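Local coordinates for protein putative polyprenyl synthetase (Streptomyces coelicolor, PDB 3NF2) that probably synthesises polyprenyl diphosphates, joining isoprene units as a magnesium-dependent prenyltransferase of the FPP/GGPP synthase family, at residues T14-V19 and G79-E84; P18-A23 and F39-A44; L227-D232 and L251-A256. All blocks are in the same frame, centred on the assembly; numbering follows the deposited sequence.

Interaction 1 (T14-V19 and G79-E84); sequences TLATPV and GAVAVE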
ATOM      1  N   THR A  14      -0.382  20.336 -16.745  1.00 75.68           N
ATOM      2  CA  THR A  14       0.823  21.166 -16.637  1.00 72.79           C
ATOM      3  C   THR A  14       1.135  21.595 -15.207  1.00 68.95           C
ATOM      4  O   THR A  14       2.295  21.804 -14.870  1.00 71.87           O
ATOM      5  CB  THR A  14       0.762  22.411 -17.545  1.00 75.24           C
ATOM      6  OG1 THR A  14      -0.355  23.227 -17.172  1.00 81.71           O
ATOM      7  CG2 THR A  14       0.647  22.006 -19.021  1.00 69.53           C
ATOM      8  N   LEU A  15       0.112  21.730 -14.367  1.00 62.73           N
ATOM      9  CA  LEU A  15       0.357  22.053 -12.963  1.00 59.77           C
ATOM     10  C   LEU A  15       0.844  20.849 -12.148  1.00 62.73           C
ATOM     11  O   LEU A  15       1.768  20.977 -11.337  1.00 61.49           O
ATOM     12  CB  LEU A  15      -0.877  22.681 -12.313  1.00 56.81           C
ATOM     13  CG  LEU A  15      -1.181  24.138 -12.694  1.00 60.08           C
ATOM     14  CD1 LEU A  15      -2.390  24.642 -11.926  1.00 43.94           C
ATOM     15  CD2 LEU A  15       0.023  25.080 -12.495  1.00 52.83           C
ATOM     16  N   ALA A  16       0.240  19.681 -12.382  1.00 59.04           N
ATOM     17  CA  ALA A  16       0.491  18.510 -11.536  1.00 52.02           C
ATOM     18  C   ALA A  16       1.660  17.631 -11.979  1.00 49.95           C
ATOM     19  O   ALA A  16       2.421  17.177 -11.128  1.00 47.87           O
ATOM     20  CB  ALA A  16      -0.784  17.675 -11.364  1.00 46.08           C
ATOM     21  N   THR A  17       1.794  17.382 -13.286  1.00 49.27           N
ATOM     22  CA  THR A  17       2.879  16.524 -13.817  1.00 57.21           C
ATOM     23  C   THR A  17       4.323  16.825 -13.325  1.00 58.41           C
ATOM     24  O   THR A  17       4.997  15.903 -12.858  1.00 62.59           O
ATOM     25  CB  THR A  17       2.837  16.365 -15.383  1.00 59.01           C
ATOM     26  OG1 THR A  17       1.515  15.992 -15.799  1.00 58.50           O
ATOM     27  CG2 THR A  17       3.829  15.306 -15.854  1.00 53.00           C
ATOM     28  N   PRO A  18       4.795  18.097 -13.402  1.00 60.25           N
ATOM     29  CA  PRO A  18       6.162  18.362 -12.907  1.00 57.91           C
ATOM     30  C   PRO A  18       6.347  18.160 -11.399  1.00 55.64           C
ATOM     31  O   PRO A  18       7.431  17.771 -10.973  1.00 52.50           O
ATOM     32  CB  PRO A  18       6.397  19.843 -13.262  1.00 57.21           C
ATOM     33  CG  PRO A  18       5.395  20.154 -14.317  1.00 62.81           C
ATOM     34  CD  PRO A  18       4.195  19.320 -13.967  1.00 62.58           C
ATOM     35  N   VAL A  19       5.305  18.424 -10.609  1.00 54.53           N
ATOM     36  CA  VAL A  19       5.364  18.199  -9.158  1.00 50.95           C
ATOM     37  C   VAL A  19       5.409  16.695  -8.836  1.00 51.58           C
ATOM     38  O   VAL A  19       6.183  16.255  -7.977  1.00 51.34           O
ATOM     39  CB  VAL A  19       4.198  18.912  -8.423  1.00 49.17           C
ATOM     40  CG1 VAL A  19       4.211  18.617  -6.926  1.00 36.05           C
ATOM     41  CG2 VAL A  19       4.281  20.419  -8.645  1.00 48.17           C
ATOM     42  N   GLY A  79      -3.306  18.002  -3.782  1.00 52.58           N
ATOM     43  CA  GLY A  79      -4.467  17.127  -3.910  1.00 44.33           C
ATOM     44  C   GLY A  79      -4.480  16.361  -5.214  1.00 40.16           C
ATOM     45  O   GLY A  79      -4.781  15.181  -5.224  1.00 48.31           O
ATOM     46  N   ALA A  80      -4.137  17.030  -6.310  1.00 42.32           N
ATOM     47  CA  ALA A  80      -4.082  16.399  -7.634  1.00 42.22           C
ATOM     48  C   ALA A  80      -2.955  15.392  -7.752  1.00 46.76           C
ATOM     49  O   ALA A  80      -3.090  14.391  -8.456  1.00 46.37           O
ATOM     50  CB  ALA A  80      -3.922  17.454  -8.716  1.00 44.26           C
ATOM     51  N   VAL A  81      -1.838  15.689  -7.085  1.00 43.74           N
ATOM     52  CA  VAL A  81      -0.650  14.843  -7.111  1.00 42.34           C
ATOM     53  C   VAL A  81      -0.932  13.564  -6.307  1.00 41.58           C
ATOM     54  O   VAL A  81      -0.700  12.454  -6.788  1.00 38.18           O
ATOM     55  CB  VAL A  81       0.618  15.629  -6.618  1.00 44.97           C
ATOM     56  CG1 VAL A  81       1.790  14.702  -6.297  1.00 39.02           C
ATOM     57  CG2 VAL A  81       1.049  16.641  -7.663  1.00 37.94           C
ATOM     58  N   ALA A  82      -1.491  13.733  -5.118  1.00 34.59           N
ATOM     59  CA  ALA A  82      -1.857  12.611  -4.264  1.00 41.29           C
ATOM     60  C   ALA A  82      -2.861  11.659  -4.937  1.00 46.71           C
ATOM     61  O   ALA A  82      -2.714  10.430  -4.838  1.00 48.60           O
ATOM     62  CB  ALA A  82      -2.402  13.118  -2.942  1.00 35.88           C
ATOM     63  N   VAL A  83      -3.858  12.233  -5.624  1.00 43.58           N
ATOM     64  CA  VAL A  83      -4.864  11.467  -6.364  1.00 37.06           C
ATOM     65  C   VAL A  83      -4.220  10.661  -7.502  1.00 45.62           C
ATOM     66  O   VAL A  83      -4.540   9.481  -7.702  1.00 46.64           O
ATOM     67  CB  VAL A  83      -6.002  12.381  -6.908  1.00 38.03           C
ATOM     68  CG1 VAL A  83      -6.796  11.689  -7.994  1.00 30.55           C
ATOM     69  CG2 VAL A  83      -6.961  12.766  -5.794  1.00 40.97           C
ATOM     70  N   GLU A  84      -3.296  11.289  -8.221  1.00 42.21           N
ATOM     71  CA  GLU A  84      -2.605  10.623  -9.313  1.00 40.82           C
ATOM     72  C   GLU A  84      -1.705   9.498  -8.826  1.00 43.42           C
ATOM     73  O   GLU A  84      -1.567   8.471  -9.494  1.00 42.57           O
ATOM     74  CB  GLU A  84      -1.779  11.626 -10.107  1.00 42.01           C
ATOM     75  CG  GLU A  84      -2.595  12.532 -11.016  1.00 49.00           C
ATOM     76  CD  GLU A  84      -3.685  11.789 -11.760  1.00 52.11           C
ATOM     77  OE1 GLU A  84      -4.853  11.882 -11.325  1.00 40.76           O
ATOM     78  OE2 GLU A  84      -3.370  11.111 -12.765  1.00 50.27           O
TER
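Val81 lays its CG2 methyl against helix 14-19 in the hollow between Ala16 and Val19. Within that hollow CG2 rests 3.8 Å from Val19 CG1, and equally close is the carbonyl oxygen Ala16 O, a van der Waals touch and not a bond. The Ala16 methyl flanks the same atom, with CB at 4.3 Å from Val81 CG2. In Val81, CG1 stands anti to the backbone N (chi1 166°), which leaves CG2 anti to the carbonyl carbon and beside N, facing helix 5-25, while the Val19 and Val81 side chains meet at about a right angle. One residue earlier on helix 77-98, Ala80 CB meets Ala16 CB at 4.1 Å. The segment axes pass 9.1 Å apart and cross at -64°, with the nearest CA atoms, Ala16 and Val81, 5.9 Å apart. Beyond the pair, Ala80 leans on Ala62 of helix 57-67, Val81 on Val132 of helix 115-134, and Val19 also touches Val77. Steep apolar packing of this kind seats the N-terminal helix 5-25 on helix 77-98, which bears the aspartate-rich DDLMD sequence, within the all-helical isoprenoid synthase fold.

Interaction 2 (P18-A23 and F39-A44); sequences PVLRAA and FGWIDA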
ATOM      1  N   PRO A  18       4.795  18.097 -13.402  1.00 60.25           N
ATOM      2  CA  PRO A  18       6.162  18.362 -12.907  1.00 57.91           C
ATOM      3  C   PRO A  18       6.347  18.160 -11.399  1.00 55.64           C
ATOM      4  O   PRO A  18       7.431  17.771 -10.973  1.00 52.50           O
ATOM      5  CB  PRO A  18       6.397  19.843 -13.262  1.00 57.21           C
ATOM      6  CG  PRO A  18       5.395  20.154 -14.317  1.00 62.81           C
ATOM      7  CD  PRO A  18       4.195  19.320 -13.967  1.00 62.58           C
ATOM      8  N   VAL A  19       5.305  18.424 -10.609  1.00 54.53           N
ATOM      9  CA  VAL A  19       5.364  18.199  -9.158  1.00 50.95           C
ATOM     10  C   VAL A  19       5.409  16.695  -8.836  1.00 51.58           C
ATOM     11  O   VAL A  19       6.183  16.255  -7.977  1.00 51.34           O
ATOM     12  CB  VAL A  19       4.198  18.912  -8.423  1.00 49.17           C
ATOM     13  CG1 VAL A  19       4.211  18.617  -6.926  1.00 36.05           C
ATOM     14  CG2 VAL A  19       4.281  20.419  -8.645  1.00 48.17           C
ATOM     15  N   LEU A  20       4.605  15.916  -9.555  1.00 52.33           N
ATOM     16  CA  LEU A  20       4.592  14.462  -9.400  1.00 51.45           C
ATOM     17  C   LEU A  20       5.896  13.825  -9.894  1.00 50.41           C
ATOM     18  O   LEU A  20       6.460  12.961  -9.204  1.00 49.01           O
ATOM     19  CB  LEU A  20       3.373  13.845 -10.099  1.00 51.58           C
ATOM     20  CG  LEU A  20       3.270  12.310 -10.196  1.00 54.08           C
ATOM     21  CD1 LEU A  20       1.856  11.874  -9.987  1.00 51.37           C
ATOM     22  CD2 LEU A  20       3.738  11.798 -11.551  1.00 56.23           C
ATOM     23  N   ARG A  21       6.361  14.246 -11.075  1.00 45.94           N
ATOM     24  CA  ARG A  21       7.635  13.752 -11.633  1.00 48.28           C
ATOM     25  C   ARG A  21       8.817  13.999 -10.681  1.00 48.33           C
ATOM     26  O   ARG A  21       9.618  13.087 -10.447  1.00 50.22           O
ATOM     27  CB  ARG A  21       7.892  14.327 -13.036  1.00 47.09           C
ATOM     28  CG  ARG A  21       9.353  14.382 -13.468  1.00 56.47           C
ATOM     29  CD  ARG A  21       9.742  13.308 -14.473  1.00 61.45           C
ATOM     30  NE  ARG A  21       9.373  13.655 -15.847  1.00 58.16           N
ATOM     31  CZ  ARG A  21      10.002  13.212 -16.936  1.00 57.25           C
ATOM     32  NH1 ARG A  21       9.581  13.586 -18.137  1.00 54.81           N
ATOM     33  NH2 ARG A  21      11.059  12.412 -16.834  1.00 54.50           N
ATOM     34  N   ALA A  22       8.887  15.202 -10.103  1.00 42.79           N
ATOM     35  CA  ALA A  22       9.933  15.545  -9.131  1.00 45.83           C
ATOM     36  C   ALA A  22       9.846  14.727  -7.843  1.00 47.72           C
ATOM     37  O   ALA A  22      10.874  14.411  -7.247  1.00 50.78           O
ATOM     38  CB  ALA A  22       9.934  17.039  -8.811  1.00 43.42           C
ATOM     39  N   ALA A  23       8.633  14.381  -7.418  1.00 47.06           N
ATOM     40  CA  ALA A  23       8.478  13.584  -6.196  1.00 44.35           C
ATOM     41  C   ALA A  23       8.846  12.134  -6.460  1.00 41.42           C
ATOM     42  O   ALA A  23       9.403  11.465  -5.605  1.00 49.59           O
ATOM     43  CB  ALA A  23       7.066  13.700  -5.645  1.00 39.43           C
ATOM     44  N   PHE A  39       5.464   5.298 -15.608  1.00 41.35           N
ATOM     45  CA  PHE A  39       4.916   6.538 -16.100  1.00 46.75           C
ATOM     46  C   PHE A  39       5.279   6.830 -17.554  1.00 49.28           C
ATOM     47  O   PHE A  39       4.818   7.820 -18.101  1.00 55.19           O
ATOM     48  CB  PHE A  39       5.341   7.685 -15.196  1.00 46.44           C
ATOM     49  CG  PHE A  39       4.529   7.798 -13.938  1.00 45.55           C
ATOM     50  CD1 PHE A  39       3.237   8.335 -13.971  1.00 39.59           C
ATOM     51  CD2 PHE A  39       5.052   7.365 -12.717  1.00 40.76           C
ATOM     52  CE1 PHE A  39       2.484   8.444 -12.807  1.00 42.44           C
ATOM     53  CE2 PHE A  39       4.307   7.464 -11.544  1.00 35.16           C
ATOM     54  CZ  PHE A  39       3.027   8.009 -11.583  1.00 32.59           C
ATOM     55  N   GLY A  40       6.091   5.974 -18.178  1.00 51.29           N
ATOM     56  CA  GLY A  40       6.433   6.121 -19.596  1.00 51.02           C
ATOM     57  C   GLY A  40       7.566   7.094 -19.918  1.00 57.10           C
ATOM     58  O   GLY A  40       7.831   7.378 -21.097  1.00 55.41           O
ATOM     59  N   TRP A  41       8.245   7.598 -18.885  1.00 55.77           N
ATOM     60  CA  TRP A  41       9.358   8.537 -19.081  1.00 51.30           C
ATOM     61  C   TRP A  41      10.648   7.865 -19.570  1.00 49.95           C
ATOM     62  O   TRP A  41      11.503   8.515 -20.188  1.00 47.18           O
ATOM     63  CB  TRP A  41       9.612   9.370 -17.819  1.00 51.73           C
ATOM     64  CG  TRP A  41       8.365  10.041 -17.296  1.00 52.66           C
ATOM     65  CD1 TRP A  41       7.363  10.615 -18.036  1.00 51.91           C
ATOM     66  CD2 TRP A  41       7.994  10.211 -15.925  1.00 43.83           C
ATOM     67  NE1 TRP A  41       6.387  11.111 -17.209  1.00 47.24           N
ATOM     68  CE2 TRP A  41       6.748  10.881 -15.908  1.00 48.82           C
ATOM     69  CE3 TRP A  41       8.583   9.849 -14.708  1.00 46.76           C
ATOM     70  CZ2 TRP A  41       6.084  11.204 -14.717  1.00 50.74           C
ATOM     71  CZ3 TRP A  41       7.923  10.176 -13.519  1.00 48.16           C
ATOM     72  CH2 TRP A  41       6.687  10.839 -13.537  1.00 44.53           C
ATOM     73  N   ILE A  42      10.784   6.572 -19.280  1.00 41.83           N
ATOM     74  CA  ILE A  42      11.900   5.766 -19.775  1.00 44.25           C
ATOM     75  C   ILE A  42      11.334   4.436 -20.265  1.00 47.48           C
ATOM     76  O   ILE A  42      10.227   4.063 -19.867  1.00 44.56           O
ATOM     77  CB  ILE A  42      13.023   5.496 -18.702  1.00 42.59           C
ATOM     78  CG1 ILE A  42      12.510   4.633 -17.545  1.00 43.55           C
ATOM     79  CG2 ILE A  42      13.671   6.802 -18.180  1.00 43.23           C
ATOM     80  CD1 ILE A  42      13.605   4.229 -16.566  1.00 41.91           C
ATOM     81  N   ASP A  43      12.082   3.738 -21.125  1.00 53.22           N
ATOM     82  CA  ASP A  43      11.654   2.445 -21.682  1.00 59.97           C
ATOM     83  C   ASP A  43      12.216   1.256 -20.894  1.00 60.35           C
ATOM     84  O   ASP A  43      12.759   1.441 -19.806  1.00 62.68           O
ATOM     85  CB  ASP A  43      11.981   2.344 -23.187  1.00 61.45           C
ATOM     86  CG  ASP A  43      13.473   2.474 -23.488  1.00 72.41           C
ATOM     87  OD1 ASP A  43      13.818   3.277 -24.382  1.00 76.62           O
ATOM     88  OD2 ASP A  43      14.300   1.785 -22.850  1.00 75.30           O
ATOM     89  N   ALA A  44      12.103   0.054 -21.456  1.00 60.99           N
ATOM     90  CA  ALA A  44      12.457  -1.191 -20.750  1.00 63.01           C
ATOM     91  C   ALA A  44      13.945  -1.349 -20.419  1.00 65.25           C
ATOM     92  O   ALA A  44      14.301  -2.037 -19.459  1.00 67.39           O
ATOM     93  CB  ALA A  44      11.953  -2.410 -21.524  1.00 61.92           C
TER
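Arg21 spreads its guanidinium flat on the indole of Trp41, centres 3.7 Å apart and planes at 9°, a parallel cation-pi stack. The arginine runs the length of the ring system from its outer rim inward: CB rests by Trp41 CH2, CD sits over the six-membered ring, NE lies over the shared ring bond, and CZ comes over the five-membered ring. At the far end NH2 reaches past the ring to Trp41 CB at 3.5 Å. This course needs a folded chain. CG leaves anti to the backbone N, then bends at chi2 (104°) and chi3 (82°) bring the tip down onto the indole. Trp41 points the opposite way, and the two side chains slide past each other. The other face of the indole is taken by Phe39 CB, so the ring is sandwiched. Leu20 wedges its CD2 methyl in from the side, in plane with the edge of Trp41 at 3.7 Å from CH2, and the same methyl makes a CH-pi contact over one face of Phe39, 4.1 Å from the ring centroid. With an alanine in place of Trp41, the Arg21 guanidinium is likely to lose its platform and be freer to turn, and Leu20 CD2 would probably lose the indole edge. Between Phe39 and Trp41, Gly40 has the positive phi of a Schellman motif closing helix 31-38, and this helix-ending turn presents both aromatic rings to helix 5-25.

Interaction 3 (L227-D232 and L251-A256); sequences LGIWGD and LPVVAA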
ATOM      1  N   LEU A 227     -17.800   2.370 -24.696  1.00 48.34           N
ATOM      2  CA  LEU A 227     -16.668   2.480 -25.616  1.00 45.84           C
ATOM      3  C   LEU A 227     -15.792   1.233 -25.624  1.00 46.19           C
ATOM      4  O   LEU A 227     -15.151   0.939 -26.631  1.00 46.33           O
ATOM      5  CB  LEU A 227     -15.796   3.703 -25.295  1.00 53.50           C
ATOM      6  CG  LEU A 227     -16.332   5.148 -25.250  1.00 68.45           C
ATOM      7  CD1 LEU A 227     -15.167   6.137 -25.064  1.00 66.09           C
ATOM      8  CD2 LEU A 227     -17.193   5.543 -26.466  1.00 73.47           C
ATOM      9  N   GLY A 228     -15.736   0.512 -24.503  1.00 45.97           N
ATOM     10  CA  GLY A 228     -14.981  -0.748 -24.450  1.00 42.49           C
ATOM     11  C   GLY A 228     -15.522  -1.814 -25.400  1.00 44.68           C
ATOM     12  O   GLY A 228     -14.769  -2.629 -25.930  1.00 48.39           O
ATOM     13  N   ILE A 229     -16.831  -1.810 -25.624  1.00 47.82           N
ATOM     14  CA  ILE A 229     -17.419  -2.693 -26.631  1.00 50.16           C
ATOM     15  C   ILE A 229     -17.578  -2.027 -28.010  1.00 47.99           C
ATOM     16  O   ILE A 229     -16.972  -2.466 -28.975  1.00 48.49           O
ATOM     17  CB  ILE A 229     -18.757  -3.302 -26.168  1.00 50.97           C
ATOM     18  CG1 ILE A 229     -18.589  -3.991 -24.802  1.00 44.09           C
ATOM     19  CG2 ILE A 229     -19.290  -4.279 -27.236  1.00 46.59           C
ATOM     20  CD1 ILE A 229     -19.898  -4.258 -24.075  1.00 32.94           C
ATOM     21  N   TRP A 230     -18.369  -0.963 -28.107  1.00 51.23           N
ATOM     22  CA  TRP A 230     -18.708  -0.411 -29.434  1.00 53.40           C
ATOM     23  C   TRP A 230     -17.808   0.687 -29.992  1.00 53.90           C
ATOM     24  O   TRP A 230     -18.127   1.273 -31.025  1.00 50.29           O
ATOM     25  CB  TRP A 230     -20.158   0.047 -29.465  1.00 49.19           C
ATOM     26  CG  TRP A 230     -21.090  -1.096 -29.354  1.00 46.10           C
ATOM     27  CD1 TRP A 230     -21.486  -1.932 -30.361  1.00 36.20           C
ATOM     28  CD2 TRP A 230     -21.742  -1.553 -28.166  1.00 45.50           C
ATOM     29  NE1 TRP A 230     -22.358  -2.879 -29.871  1.00 49.13           N
ATOM     30  CE2 TRP A 230     -22.532  -2.670 -28.527  1.00 44.58           C
ATOM     31  CE3 TRP A 230     -21.738  -1.126 -26.829  1.00 42.00           C
ATOM     32  CZ2 TRP A 230     -23.312  -3.366 -27.604  1.00 39.40           C
ATOM     33  CZ3 TRP A 230     -22.516  -1.821 -25.908  1.00 43.78           C
ATOM     34  CH2 TRP A 230     -23.288  -2.935 -26.302  1.00 42.40           C
ATOM     35  N   GLY A 231     -16.687   0.948 -29.321  1.00 57.14           N
ATOM     36  CA  GLY A 231     -15.774   2.011 -29.720  1.00 59.61           C
ATOM     37  C   GLY A 231     -14.974   1.698 -30.967  1.00 66.05           C
ATOM     38  O   GLY A 231     -14.548   0.560 -31.179  1.00 63.74           O
ATOM     39  N   ASP A 232     -14.776   2.727 -31.790  1.00 71.46           N
ATOM     40  CA  ASP A 232     -14.019   2.626 -33.030  1.00 76.27           C
ATOM     41  C   ASP A 232     -12.525   2.702 -32.703  1.00 77.00           C
ATOM     42  O   ASP A 232     -12.113   3.610 -31.982  1.00 77.16           O
ATOM     43  CB  ASP A 232     -14.440   3.774 -33.959  1.00 79.36           C
ATOM     44  CG  ASP A 232     -13.698   3.774 -35.294  1.00 86.05           C
ATOM     45  OD1 ASP A 232     -13.442   2.687 -35.863  1.00 82.47           O
ATOM     46  OD2 ASP A 232     -13.390   4.883 -35.784  1.00 86.16           O
ATOM     47  N   LEU A 251     -21.069  -3.027 -17.513  1.00 46.52           N
ATOM     48  CA  LEU A 251     -22.462  -2.763 -17.334  1.00 46.18           C
ATOM     49  C   LEU A 251     -23.315  -3.207 -18.500  1.00 46.32           C
ATOM     50  O   LEU A 251     -24.353  -3.749 -18.285  1.00 46.77           O
ATOM     51  CB  LEU A 251     -22.668  -1.294 -17.102  1.00 43.90           C
ATOM     52  CG  LEU A 251     -22.628  -0.914 -15.645  1.00 50.17           C
ATOM     53  CD1 LEU A 251     -22.731   0.542 -15.496  1.00 50.66           C
ATOM     54  CD2 LEU A 251     -23.712  -1.574 -14.925  1.00 37.35           C
ATOM     55  N   PRO A 252     -22.909  -2.998 -19.733  1.00 39.54           N
ATOM     56  CA  PRO A 252     -23.794  -3.506 -20.793  1.00 39.39           C
ATOM     57  C   PRO A 252     -23.976  -5.030 -20.743  1.00 43.61           C
ATOM     58  O   PRO A 252     -25.107  -5.520 -20.872  1.00 40.38           O
ATOM     59  CB  PRO A 252     -23.087  -3.102 -22.093  1.00 34.97           C
ATOM     60  CG  PRO A 252     -22.054  -2.122 -21.728  1.00 39.33           C
ATOM     61  CD  PRO A 252     -21.738  -2.284 -20.280  1.00 31.87           C
ATOM     62  N   VAL A 253     -22.873  -5.751 -20.536  1.00 46.44           N
ATOM     63  CA  VAL A 253     -22.874  -7.216 -20.433  1.00 45.38           C
ATOM     64  C   VAL A 253     -23.814  -7.664 -19.332  1.00 45.76           C
ATOM     65  O   VAL A 253     -24.709  -8.483 -19.545  1.00 48.36           O
ATOM     66  CB  VAL A 253     -21.465  -7.749 -20.112  1.00 44.66           C
ATOM     67  CG1 VAL A 253     -21.467  -9.272 -20.013  1.00 44.40           C
ATOM     68  CG2 VAL A 253     -20.483  -7.297 -21.161  1.00 44.08           C
ATOM     69  N   VAL A 254     -23.608  -7.090 -18.155  1.00 48.43           N
ATOM     70  CA  VAL A 254     -24.383  -7.421 -16.970  1.00 44.85           C
ATOM     71  C   VAL A 254     -25.865  -7.062 -17.107  1.00 46.16           C
ATOM     72  O   VAL A 254     -26.738  -7.876 -16.781  1.00 48.89           O
ATOM     73  CB  VAL A 254     -23.755  -6.756 -15.739  1.00 44.66           C
ATOM     74  CG1 VAL A 254     -24.628  -6.926 -14.551  1.00 51.66           C
ATOM     75  CG2 VAL A 254     -22.373  -7.364 -15.464  1.00 42.58           C
ATOM     76  N   ALA A 255     -26.149  -5.855 -17.604  1.00 44.25           N
ATOM     77  CA  ALA A 255     -27.536  -5.421 -17.825  1.00 44.18           C
ATOM     78  C   ALA A 255     -28.273  -6.332 -18.820  1.00 42.06           C
ATOM     79  O   ALA A 255     -29.447  -6.626 -18.640  1.00 43.39           O
ATOM     80  CB  ALA A 255     -27.583  -3.973 -18.288  1.00 41.70           C
ATOM     81  N   ALA A 256     -27.567  -6.775 -19.857  1.00 37.23           N
ATOM     82  CA  ALA A 256     -28.109  -7.730 -20.803  1.00 39.84           C
ATOM     83  C   ALA A 256     -28.448  -9.065 -20.126  1.00 47.13           C
ATOM     84  O   ALA A 256     -29.502  -9.628 -20.393  1.00 46.91           O
ATOM     85  CB  ALA A 256     -27.132  -7.946 -21.935  1.00 33.42           C
TER
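Ile229 and Pro252 meet where two helices of the isoprenoid synthase fold come together: the last turn of helix 203-230, where Ile229 directly follows the DDLLG sequence probably equivalent to the family's second aspartate-rich motif, and the first turn of helix 251-259. From CB, Ile229 sends its two branches to different neighbours. CG2 turns back over the indole of the adjacent Trp230, 3.7 Å above the ring plane and over its centre. CG1 stands anti to the carbonyl carbon (chi1 -53°) and carries the chain on nearly extended (chi2 163°), so that CD1 is delivered across the gap. There CD1 lies 3.8 Å from Pro252 CG, with Pro252 CB almost as near, and it also reaches Val253 CG2 at 4.3 Å. The isoleucine and proline side chains overlap while running in opposite directions. Backing this apolar patch, Ala292 of helix 285-297 touches both Ile229 and Trp230, and Ile295 touches Trp230 and Pro252. Polar links frame it: Asp225 OD2 accepts a bond from the N of Leu251, while Trp230 forms a cation-pi pair with Arg301 and has a sulfate ion about 4 Å from its side chain at the nearest atoms. Trp230 meets the proline with its edge, CZ3 standing 4.1 Å from Pro252 CB, which lies near the indole plane.

From the N terminus, helix 5-25 opens two contacts. Interaction 2 closes first, when the chain returns through helix 31-38 to 39-44. Interaction 1 closes later, after helix 57-67, at 79-84. The shorter loop thus nests inside the longer, the two sharing Pro18 and Val19. They also touch, Leu20 CD1 lying 3.6 Å from Glu84 CB. Helix 5-25 is thus tied by interaction 1 to helix 77-98 and by interaction 2 to the loop after helix 31-38. Interaction 3 follows in series, crossing neither, and closes a short loop between helices 203-230 and 251-259. It lies on the opposite side of the chain's centre, with its own centre about 31 Å from that of interaction 1.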